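Local atomic coordinates of alginate lyase (PDB entry 6KFN), a protein that probably cleaves the polysaccharide alginate by beta-elimination, as an alginate lyase built on a right-handed parallel beta-helix. Residues A[50-55]-A[81-87]. Numbering follows the deposited sequence. Where two conformers were deposited one is given.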
ATOM      1  N   PRO A  50      15.414  15.347  -5.976  1.00  6.98           N
ATOM      2  CA  PRO A  50      14.081  14.972  -5.489  1.00  6.39           C
ATOM      3  C   PRO A  50      13.523  16.109  -4.647  1.00  6.30           C
ATOM      4  O   PRO A  50      14.247  17.007  -4.202  1.00  7.18           O
ATOM      5  CB  PRO A  50      14.341  13.707  -4.660  1.00  7.82           C
ATOM      6  CG  PRO A  50      15.787  13.867  -4.222  1.00 11.30           C
ATOM      7  CD  PRO A  50      16.471  14.536  -5.384  1.00  9.28           C
ATOM      8  N   ILE A  51      12.219  16.046  -4.397  1.00  5.77           N
ATOM      9  CA  ILE A  51      11.541  16.949  -3.471  1.00  6.05           C
ATOM     10  C   ILE A  51      11.233  16.128  -2.226  1.00  5.93           C
ATOM     11  O   ILE A  51      10.637  15.063  -2.333  1.00  6.29           O
ATOM     12  CB  ILE A  51      10.272  17.580  -4.072  1.00  6.04           C
ATOM     13  CG1 ILE A  51      10.574  18.234  -5.400  1.00  7.18           C
ATOM     14  CG2 ILE A  51       9.704  18.601  -3.076  1.00  7.42           C
ATOM     15  CD1 ILE A  51       9.374  18.836  -6.118  1.00  8.01           C
ATOM     16  N   THR A  52      11.665  16.594  -1.052  1.00  6.53           N
ATOM     17  CA  THR A  52      11.519  15.831   0.179  1.00  6.63           C
ATOM     18  C   THR A  52      10.521  16.505   1.111  1.00  6.50           C
ATOM     19  O   THR A  52      10.575  17.716   1.319  1.00  6.92           O
ATOM     20  CB  THR A  52      12.881  15.697   0.871  1.00  7.79           C
ATOM     21  OG1 THR A  52      13.757  14.998  -0.022  1.00  8.35           O
ATOM     22  CG2 THR A  52      12.815  14.929   2.174  1.00  8.99           C
ATOM     23  N   ILE A  53       9.646  15.687   1.710  1.00  6.86           N
ATOM     24  CA  ILE A  53       8.874  16.070   2.883  0.53  6.03           C
ATOM     25  C   ILE A  53       9.210  15.054   3.968  1.00  6.02           C
ATOM     26  O   ILE A  53       9.057  13.857   3.752  1.00  6.72           O
ATOM     27  CB  ILE A  53       7.380  16.127   2.569  0.53  6.84           C
ATOM     28  CG1 ILE A  53       6.624  16.705   3.795  0.53  5.04           C
ATOM     29  CG2 ILE A  53       6.883  14.921   1.898  0.53 11.98           C
ATOM     30  CD1 ILE A  53       5.171  16.933   3.449  0.53 16.89           C
ATOM     31  N   ARG A  54       9.678  15.538   5.112  1.00  6.55           N
ATOM     32  CA  ARG A  54      10.139  14.632   6.151  1.00  7.66           C
ATOM     33  C   ARG A  54       9.904  15.220   7.517  1.00  7.03           C
ATOM     34  O   ARG A  54       9.782  16.424   7.685  1.00  7.81           O
ATOM     35  CB  ARG A  54      11.611  14.261   5.957  1.00  8.25           C
ATOM     36  CG  ARG A  54      12.559  15.428   6.137  1.00  8.18           C
ATOM     37  CD  ARG A  54      13.975  14.986   5.872  1.00 10.58           C
ATOM     38  NE  ARG A  54      14.912  16.101   5.923  1.00 11.59           N
ATOM     39  CZ  ARG A  54      15.589  16.492   6.988  1.00 18.24           C
ATOM     40  NH1 ARG A  54      15.473  15.864   8.157  1.00 30.84           N
ATOM     41  NH2 ARG A  54      16.392  17.537   6.901  1.00 23.13           N
ATOM     42  N   SER A  55       9.911  14.352   8.509  1.00  8.58           N
ATOM     43  CA  SER A  55       9.908  14.776   9.883  0.55 10.56           C
ATOM     44  C   SER A  55      11.330  15.228  10.260  1.00 11.57           C
ATOM     45  O   SER A  55      12.340  14.656   9.819  1.00 13.39           O
ATOM     46  CB  SER A  55       9.412  13.581  10.711  0.55 11.57           C
ATOM     47  OG  SER A  55       9.173  13.905  12.047  0.55  9.23           O
ATOM     48  N   TYR A  81       9.160  11.964  -8.227  1.00  5.25           N
ATOM     49  CA  TYR A  81      10.422  12.155  -7.515  1.00  5.58           C
ATOM     50  C   TYR A  81      10.235  12.961  -6.223  1.00  5.59           C
ATOM     51  O   TYR A  81      10.991  13.893  -5.938  1.00  6.53           O
ATOM     52  CB  TYR A  81      11.509  12.744  -8.425  1.00  6.13           C
ATOM     53  CG  TYR A  81      12.058  11.745  -9.406  1.00  7.15           C
ATOM     54  CD1 TYR A  81      12.959  10.755  -8.961  1.00  8.49           C
ATOM     55  CD2 TYR A  81      11.733  11.768 -10.739  1.00  8.48           C
ATOM     56  CE1 TYR A  81      13.497   9.824  -9.795  1.00 10.85           C
ATOM     57  CE2 TYR A  81      12.292  10.772 -11.623  1.00 10.93           C
ATOM     58  CZ  TYR A  81      13.157   9.857 -11.103  1.00 11.61           C
ATOM     59  OH  TYR A  81      13.712   8.913 -11.962  1.00 18.43           O
ATOM     60  N   TRP A  82       9.276  12.511  -5.418  1.00  5.40           N
ATOM     61  CA  TRP A  82       9.153  12.907  -4.032  1.00  5.35           C
ATOM     62  C   TRP A  82       9.727  11.823  -3.130  1.00  5.24           C
ATOM     63  O   TRP A  82       9.467  10.641  -3.344  1.00  5.87           O
ATOM     64  CB  TRP A  82       7.672  13.126  -3.632  1.00  5.83           C
ATOM     65  CG  TRP A  82       7.070  14.336  -4.268  1.00  6.38           C
ATOM     66  CD1 TRP A  82       6.710  14.455  -5.591  1.00  7.96           C
ATOM     67  CD2 TRP A  82       6.847  15.615  -3.650  1.00  6.72           C
ATOM     68  NE1 TRP A  82       6.243  15.715  -5.834  1.00  8.84           N
ATOM     69  CE2 TRP A  82       6.342  16.462  -4.674  1.00  8.18           C
ATOM     70  CE3 TRP A  82       6.995  16.113  -2.349  1.00  7.06           C
ATOM     71  CZ2 TRP A  82       5.980  17.766  -4.422  1.00  9.44           C
ATOM     72  CZ3 TRP A  82       6.629  17.421  -2.115  1.00  8.87           C
ATOM     73  CH2 TRP A  82       6.143  18.227  -3.146  1.00 11.68           C
ATOM     74  N   ASN A  83      10.444  12.243  -2.092  1.00  5.31           N
ATOM     75  CA  ASN A  83      10.824  11.405  -0.950  1.00  5.55           C
ATOM     76  C   ASN A  83       9.994  11.856   0.240  1.00  5.40           C
ATOM     77  O   ASN A  83      10.074  13.010   0.653  1.00  6.90           O
ATOM     78  CB  ASN A  83      12.300  11.553  -0.635  1.00  6.07           C
ATOM     79  CG  ASN A  83      13.199  10.980  -1.729  1.00  6.64           C
ATOM     80  OD1 ASN A  83      12.745  10.186  -2.574  1.00  7.43           O
ATOM     81  ND2 ASN A  83      14.474  11.322  -1.689  1.00  9.45           N
ATOM     82  N   ILE A  84       9.156  10.947   0.716  1.00  5.34           N
ATOM     83  CA  ILE A  84       8.220  11.186   1.816  0.66  5.26           C
ATOM     84  C   ILE A  84       8.679  10.299   2.959  1.00  5.33           C
ATOM     85  O   ILE A  84       8.604   9.074   2.846  1.00  5.44           O
ATOM     86  CB  ILE A  84       6.785  10.854   1.364  0.66  5.91           C
ATOM     87  CG1 ILE A  84       6.394  11.688   0.141  0.66  6.96           C
ATOM     88  CG2 ILE A  84       5.819  11.063   2.511  0.66  6.17           C
ATOM     89  CD1 ILE A  84       5.252  11.135  -0.651  0.66  7.24           C
ATOM     90  N   THR A  85       9.209  10.905   4.037  1.00  5.28           N
ATOM     91  CA  THR A  85      10.033  10.167   4.982  1.00  5.66           C
ATOM     92  C   THR A  85       9.654  10.480   6.417  1.00  5.79           C
ATOM     93  O   THR A  85       9.620  11.638   6.828  1.00  6.67           O
ATOM     94  CB  THR A  85      11.522  10.516   4.760  1.00  6.76           C
ATOM     95  OG1 THR A  85      11.829  10.295   3.388  1.00  8.38           O
ATOM     96  CG2 THR A  85      12.397   9.686   5.656  1.00  9.25           C
ATOM     97  N   GLY A  86       9.461   9.421   7.213  1.00  5.98           N
ATOM     98  CA  GLY A  86       9.399   9.581   8.649  1.00  6.28           C
ATOM     99  C   GLY A  86       8.169  10.235   9.192  1.00  7.35           C
ATOM    100  O   GLY A  86       8.189  10.693  10.317  1.00 16.74           O
ATOM    101  N   LEU A  87       7.086  10.263   8.472  1.00  6.59           N
ATOM    102  CA  LEU A  87       5.867  10.949   8.854  1.00  6.59           C
ATOM    103  C   LEU A  87       4.780   9.968   9.272  1.00  6.22           C
ATOM    104  O   LEU A  87       4.721   8.836   8.802  1.00  7.49           O
ATOM    105  CB  LEU A  87       5.349  11.754   7.661  1.00  7.62           C
ATOM    106  CG  LEU A  87       6.276  12.912   7.238  1.00  9.11           C
ATOM    107  CD1 LEU A  87       5.866  13.460   5.889  1.00 14.06           C
ATOM    108  CD2 LEU A  87       6.215  14.012   8.233  1.00 10.03           C
TER
HETATM  109  O   HOH W   1      15.234  12.854   0.740  1.00 10.72           O
HETATM  110  O   HOH W   2      12.305  12.071   8.809  1.00 16.86           O
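Ile51 lays its branched side chain over one face of the Trp82 indole. CG2 sits above the six-membered ring, 3.6 Å from its centroid and 20° off the ring normal, a CH-pi contact, while CD1 reaches the same ring near CZ2. With CG1 beside the backbone N (chi1 -53°), CG2 falls anti to that N, over the ring. Held by a hydrogen bond from NE1 to Ala43 O, the indole also meets Ile53 CG2, in the conformer given, near its plane at the CE3 edge. In the same conformers that methyl packs on Ile84 CG1, the two side chains running alongside each other into the interior, and Ile53 CG1 meets Leu87 CD1. With Leu14 and Leu18 of helix 11-19 and Val77 of strand 73-77, these side chains form an apolar interior.

Thr52, Arg54, Asn83 and Thr85 point to the other face of the sheet. There a water donates to Thr52 OG1 and accepts from Asn83 ND2 (3.0 Å from the water oxygen), bridging neighbouring strands; Asn83 OD1 takes a hydrogen bond from Gln105, which carries the polar row one strand further. Arg54 meets Thr85 through CB and through a CA-H...O contact to Thr85 O; its chain, extended from CG to NE, runs on to a salt bridge between NE and Asp26 OD1.

Five backbone hydrogen bonds join the strands, from Ile51 N to Tyr81 O (2.9 Å) through to the longer Ser55 N to Thr85 O (3.2 Å). Ile51 and Ile53 each accept and donate, so bonds alternate in direction, the parallel pattern, with axes 4.6 Å apart and 9° from parallel. Strand 51-55 thus lies between 25-29 and 82-85, stacking successive coils with aliphatic and aromatic residues inward, as in the right-handed parallel beta-helix of the pectate lyase-like superfamily.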